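Local coordinates for protein thioesterase (Streptomyces sp. WAC02707, PDB 6VAP) that probably hydrolyses aberrant or unwanted acyl groups from the carrier proteins of the borrelidin polyketide synthase, as a type II thioesterase of the alpha/beta-hydrolase class, at residues 95-100 with 122-127; 28-33 with 56-61. All coordinates share one frame; numbering follows the deposited sequence.

Contact 1: 95-100 with 122-127; sequences FGHSMG and LVSARP
H97 ND1 and S124 OG share a short hydrogen bond of 2.6 Å, with the oxygen at the ring edge, near its plane. Extending away from the H97 backbone N, the imidazole lies beside S124 on the same face of the sheet. S124 OG also bonds Y234 OH, so the hydroxyl is gripped twice, and A125 CB sits 3.4 Å from H97 CE1.

Parallel backbone pairing aligns the two strands: G96 N donates to L122 O (3.0 Å), and S124 N donates to G96 O (2.9 Å). Just past the strand end, S98 N reaches S124 O at 2.7 Å with an N-H...O angle of 166°. This last bond extends the parallel pairing one residue beyond the strand, into the turn that leads to helix 99-113, where S98 adopts the strained phi/psi of 56/-122° expected of a nucleophile elbow. S98 OG bonds H232 NE2, consistent with its being the nucleophile of a Ser-His-Asp triad.

R126 bends at chi2 and lays its methylenes along the S98 carbonyl, CD 3.3 Å from S98 O, while M99 CA sits over one guanidinium face; NE is bonded to T102 OG1. On the H97 face, F95 CD2 packs on L122 CB at 3.6 Å, the two side chains running nearly perpendicular.

Strands 92-97 and 120-124, joined through helix 99-113, form a beta-alpha-beta unit; strand 196-201 pairs with the other edge of 120-124, and helix 239-250 packs against F95 and L122.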
loop_
_atom_site.group_PDB
_atom_site.type_symbol
_atom_site.label_atom_id
_atom_site.label_comp_id
_atom_site.label_asym_id
_atom_site.label_seq_id
_atom_site.Cartn_x
_atom_site.Cartn_y
_atom_site.Cartn_z
ATOM N N PHE A 95 2.990 -0.887 -4.633
ATOM C CA PHE A 95 3.027 -1.877 -3.568
ATOM C C PHE A 95 2.294 -1.309 -2.366
ATOM O O PHE A 95 2.613 -0.208 -1.900
ATOM C CB PHE A 95 4.464 -2.257 -3.194
ATOM C CG PHE A 95 4.543 -3.264 -2.097
ATOM C CD1 PHE A 95 4.469 -2.882 -0.785
ATOM C CD2 PHE A 95 4.722 -4.619 -2.392
ATOM C CE1 PHE A 95 4.524 -3.859 0.242
ATOM C CE2 PHE A 95 4.784 -5.555 -1.409
ATOM C CZ PHE A 95 4.652 -5.171 -0.078
ATOM N N GLY A 96 1.307 -2.056 -1.871
ATOM C CA GLY A 96 0.603 -1.651 -0.657
ATOM C C GLY A 96 0.459 -2.808 0.313
ATOM O O GLY A 96 0.139 -3.923 -0.105
ATOM N N HIS A 97 0.635 -2.559 1.602
ATOM C CA HIS A 97 0.386 -3.543 2.639
ATOM C C HIS A 97 -0.874 -3.156 3.401
ATOM O O HIS A 97 -1.040 -2.000 3.787
ATOM C CB HIS A 97 1.589 -3.624 3.566
ATOM C CG HIS A 97 1.432 -4.634 4.652
ATOM N ND1 HIS A 97 1.280 -5.983 4.405
ATOM C CD2 HIS A 97 1.386 -4.484 5.995
ATOM C CE1 HIS A 97 1.167 -6.624 5.557
ATOM N NE2 HIS A 97 1.215 -5.736 6.535
ATOM N N SER A 98 -1.761 -4.129 3.602
ATOM C CA SER A 98 -2.979 -3.984 4.390
ATOM C C SER A 98 -3.791 -2.836 3.826
ATOM O O SER A 98 -4.143 -2.854 2.649
ATOM C CB SER A 98 -2.661 -3.822 5.870
ATOM O OG SER A 98 -3.790 -4.152 6.669
ATOM N N MET A 99 -4.089 -1.825 4.623
ATOM C CA MET A 99 -4.852 -0.705 4.089
ATOM C C MET A 99 -4.161 -0.091 2.871
ATOM O O MET A 99 -4.824 0.310 1.907
ATOM C CB MET A 99 -5.063 0.347 5.169
ATOM C CG MET A 99 -5.912 1.527 4.742
ATOM S SD MET A 99 -4.973 3.045 4.435
ATOM C CE MET A 99 -4.443 3.422 6.068
ATOM N N GLY A 100 -2.829 -0.023 2.886
ATOM C CA GLY A 100 -2.102 0.453 1.724
ATOM C C GLY A 100 -2.425 -0.305 0.453
ATOM O O GLY A 100 -2.285 0.245 -0.646
ATOM N N LEU A 122 1.131 -4.798 -6.621
ATOM C CA LEU A 122 1.458 -5.764 -5.570
ATOM C C LEU A 122 0.657 -5.402 -4.321
ATOM O O LEU A 122 0.707 -4.263 -3.838
ATOM C CB LEU A 122 2.955 -5.779 -5.271
ATOM C CG LEU A 122 3.803 -6.284 -6.429
ATOM C CD1 LEU A 122 4.728 -5.178 -6.971
ATOM C CD2 LEU A 122 4.627 -7.460 -5.972
ATOM N N VAL A 123 -0.131 -6.352 -3.836
ATOM C CA VAL A 123 -1.044 -6.121 -2.724
ATOM C C VAL A 123 -0.811 -7.189 -1.668
ATOM O O VAL A 123 -0.807 -8.383 -1.965
ATOM C CB VAL A 123 -2.509 -6.139 -3.178
ATOM C CG1 VAL A 123 -2.829 -4.812 -3.927
ATOM C CG2 VAL A 123 -2.729 -7.285 -4.082
ATOM N N SER A 124 -0.577 -6.756 -0.445
ATOM C CA SER A 124 -0.147 -7.629 0.629
ATOM C C SER A 124 -1.166 -7.549 1.747
ATOM O O SER A 124 -1.530 -6.447 2.152
ATOM C CB SER A 124 1.235 -7.171 1.146
ATOM O OG SER A 124 1.467 -7.640 2.446
ATOM N N ALA A 125 -1.566 -8.704 2.268
ATOM C CA ALA A 125 -2.348 -8.855 3.479
ATOM C C ALA A 125 -3.614 -8.012 3.430
ATOM O O ALA A 125 -3.858 -7.164 4.273
ATOM C CB ALA A 125 -1.493 -8.520 4.702
ATOM N N ARG A 126 -4.424 -8.240 2.431
ATOM C CA ARG A 126 -5.665 -7.471 2.315
ATOM C C ARG A 126 -6.680 -8.202 1.441
ATOM O O ARG A 126 -6.305 -8.752 0.395
ATOM C CB ARG A 126 -5.384 -6.104 1.731
ATOM C CG ARG A 126 -6.535 -5.166 1.730
ATOM C CD ARG A 126 -6.892 -4.646 3.091
ATOM N NE ARG A 126 -7.724 -3.447 3.026
ATOM C CZ ARG A 126 -8.513 -3.008 3.993
ATOM N NH1 ARG A 126 -8.528 -3.620 5.152
ATOM N NH2 ARG A 126 -9.281 -1.946 3.769
ATOM N N PRO A 127 -7.940 -8.322 1.869
ATOM C CA PRO A 127 -8.941 -8.941 0.997
ATOM C C PRO A 127 -9.073 -8.126 -0.280
ATOM O O PRO A 127 -8.829 -6.916 -0.314
ATOM C CB PRO A 127 -10.224 -8.905 1.840
ATOM C CG PRO A 127 -9.787 -8.707 3.208
ATOM C CD PRO A 127 -8.550 -7.836 3.120
#

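Contact 2: 28-33 with 56-61; sequences ICLPHA and VQYPGR
Y58 OH donates a 2.6 Å hydrogen bond to P31 O, tying together two loops at the C-terminal ends of neighbouring parallel strands in the alpha/beta-hydrolase sheet. The hydroxyl approaches in the carbonyl plane, on a lone pair (C=O...O angle 131°), and P31 O lies at the edge of the phenol ring. The proline ring and the tyrosine lie alongside each other, pointing opposite ways, with P31 CD 3.6 Å from Y58 CZ.

Further back, V56 N donates to C29 O at 3.1 Å, the one backbone hydrogen bond between the two segments. V56 turns CG2 anti to its own carbonyl carbon, and this methyl meets L30 CD1 at 3.6 Å and I28 CG2 at 4.0 Å. L80 of helix 73-87 touches both L30 and V56, while L103 of helix 99-113 touches L30 and Y58.

A type II turn from Y58 to R61, with G60 at its third position, brings R61 back against Y58, whose CB lies over one face of the guanidinium. A salt bridge to D177 and a bond to G35 O hold R61 NH1. On the turn itself, R61 NH2 donates to P59 O at 3.0 Å, the oxygen lying almost exactly in the guanidinium plane.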
loop_
_atom_site.group_PDB
_atom_site.type_symbol
_atom_site.label_atom_id
_atom_site.label_comp_id
_atom_site.label_asym_id
_atom_site.label_seq_id
_atom_site.Cartn_x
_atom_site.Cartn_y
_atom_site.Cartn_z
ATOM N N ILE A 28 5.949 2.741 -6.144
ATOM C CA ILE A 28 5.227 3.593 -5.210
ATOM C C ILE A 28 4.716 2.701 -4.110
ATOM O O ILE A 28 3.986 1.754 -4.396
ATOM C CB ILE A 28 4.067 4.321 -5.901
ATOM C CG1 ILE A 28 4.601 5.121 -7.117
ATOM C CG2 ILE A 28 3.357 5.268 -4.924
ATOM C CD1 ILE A 28 3.531 5.372 -8.140
ATOM N N CYS A 29 5.066 2.994 -2.865
ATOM C CA CYS A 29 4.796 2.133 -1.715
ATOM C C CYS A 29 3.831 2.816 -0.759
ATOM O O CYS A 29 4.101 3.929 -0.298
ATOM C CB CYS A 29 6.113 1.825 -0.982
ATOM S SG CYS A 29 7.242 0.906 -2.039
ATOM N N LEU A 30 2.747 2.121 -0.429
ATOM C CA LEU A 30 1.669 2.630 0.382
ATOM C C LEU A 30 1.708 1.929 1.728
ATOM O O LEU A 30 1.527 0.705 1.796
ATOM C CB LEU A 30 0.318 2.397 -0.302
ATOM C CG LEU A 30 -0.011 3.219 -1.575
ATOM C CD1 LEU A 30 0.297 4.667 -1.435
ATOM C CD2 LEU A 30 0.795 2.624 -2.792
ATOM N N PRO A 31 1.938 2.646 2.812
ATOM C CA PRO A 31 1.974 1.998 4.118
ATOM C C PRO A 31 0.608 1.526 4.576
ATOM O O PRO A 31 -0.432 2.029 4.140
ATOM C CB PRO A 31 2.489 3.100 5.032
ATOM C CG PRO A 31 3.180 4.037 4.158
ATOM C CD PRO A 31 2.437 4.023 2.872
ATOM N N HIS A 32 0.639 0.591 5.531
ATOM C CA HIS A 32 -0.559 0.116 6.223
ATOM C C HIS A 32 -1.130 1.176 7.161
ATOM O O HIS A 32 -0.539 2.232 7.376
ATOM C CB HIS A 32 -0.243 -1.128 7.052
ATOM C CG HIS A 32 0.974 -0.965 7.914
ATOM N ND1 HIS A 32 2.264 -0.921 7.409
ATOM C CD2 HIS A 32 1.078 -0.738 9.243
ATOM C CE1 HIS A 32 3.109 -0.741 8.409
ATOM N NE2 HIS A 32 2.413 -0.592 9.523
ATOM N N ALA A 33 -2.277 0.860 7.769
ATOM C CA ALA A 33 -2.848 1.734 8.794
ATOM C C ALA A 33 -1.894 1.897 9.970
ATOM O O ALA A 33 -1.310 0.939 10.455
ATOM C CB ALA A 33 -4.178 1.168 9.298
ATOM N N VAL A 56 5.025 6.764 0.518
ATOM C CA VAL A 56 4.004 7.777 0.744
ATOM C C VAL A 56 3.862 8.026 2.239
ATOM O O VAL A 56 3.742 7.094 3.035
ATOM C CB VAL A 56 2.668 7.350 0.110
ATOM C CG1 VAL A 56 1.594 8.373 0.340
ATOM C CG2 VAL A 56 2.884 7.112 -1.408
ATOM N N GLN A 57 3.837 9.286 2.607
ATOM C CA GLN A 57 3.582 9.733 3.968
ATOM C C GLN A 57 2.181 10.310 4.031
ATOM O O GLN A 57 1.939 11.396 3.514
ATOM C CB GLN A 57 4.617 10.783 4.373
ATOM C CG GLN A 57 4.490 11.278 5.802
ATOM C CD GLN A 57 5.244 10.396 6.789
ATOM O OE1 GLN A 57 5.032 9.212 6.838
ATOM N NE2 GLN A 57 6.094 10.994 7.602
ATOM N N TYR A 58 1.281 9.641 4.725
ATOM C CA TYR A 58 -0.069 10.167 4.870
ATOM C C TYR A 58 -0.097 11.305 5.897
ATOM O O TYR A 58 0.745 11.368 6.796
ATOM C CB TYR A 58 -1.036 9.081 5.312
ATOM C CG TYR A 58 -0.946 7.774 4.567
ATOM C CD1 TYR A 58 -0.909 7.737 3.181
ATOM C CD2 TYR A 58 -0.911 6.567 5.258
ATOM C CE1 TYR A 58 -0.852 6.533 2.507
ATOM C CE2 TYR A 58 -0.891 5.386 4.611
ATOM C CZ TYR A 58 -0.848 5.353 3.224
ATOM O OH TYR A 58 -0.796 4.110 2.603
ATOM N N PRO A 59 -1.042 12.231 5.769
ATOM C CA PRO A 59 -1.184 13.282 6.784
ATOM C C PRO A 59 -1.399 12.689 8.167
ATOM O O PRO A 59 -2.005 11.621 8.327
ATOM C CB PRO A 59 -2.422 14.060 6.332
ATOM C CG PRO A 59 -2.537 13.778 4.847
ATOM C CD PRO A 59 -2.021 12.354 4.677
ATOM N N GLY A 60 -0.909 13.417 9.166
ATOM C CA GLY A 60 -1.199 13.122 10.545
ATOM C C GLY A 60 -0.130 12.366 11.297
ATOM O O GLY A 60 -0.332 12.062 12.475
ATOM N N ARG A 61 0.999 12.059 10.677
ATOM C CA ARG A 61 2.045 11.292 11.332
ATOM C C ARG A 61 3.398 11.956 11.128
ATOM O O ARG A 61 3.653 12.580 10.094
ATOM C CB ARG A 61 2.089 9.854 10.803
ATOM C CG ARG A 61 2.521 9.750 9.344
ATOM C CD ARG A 61 1.690 8.699 8.623
ATOM N NE ARG A 61 0.279 9.063 8.621
ATOM C CZ ARG A 61 -0.716 8.204 8.769
ATOM N NH1 ARG A 61 -0.457 6.914 8.889
ATOM N NH2 ARG A 61 -1.971 8.647 8.750
#

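How the contacts relate
Contacts 1 and 2 share one sheet: strand 26-30 lies next to strand 92-97, and the centres of the two contacts are about 12 Å apart. Two probable backbone hydrogen bonds join them, F95 O to L30 N and F95 N to I28 O, each 2.8 Å. At the end of strand 26-30, L30 CB packs on G100 O at 3.4 Å, bringing contact 2 against the first turn of helix 99-113, and H32 CB lies 3.5 Å from H97 O. H32 also touches S98, so the loop held by contact 2 borders the presumed nucleophile that contact 1 positions. F233, which follows H232 of the probable triad, meets the rings of both H32 and H97 edge-to-face.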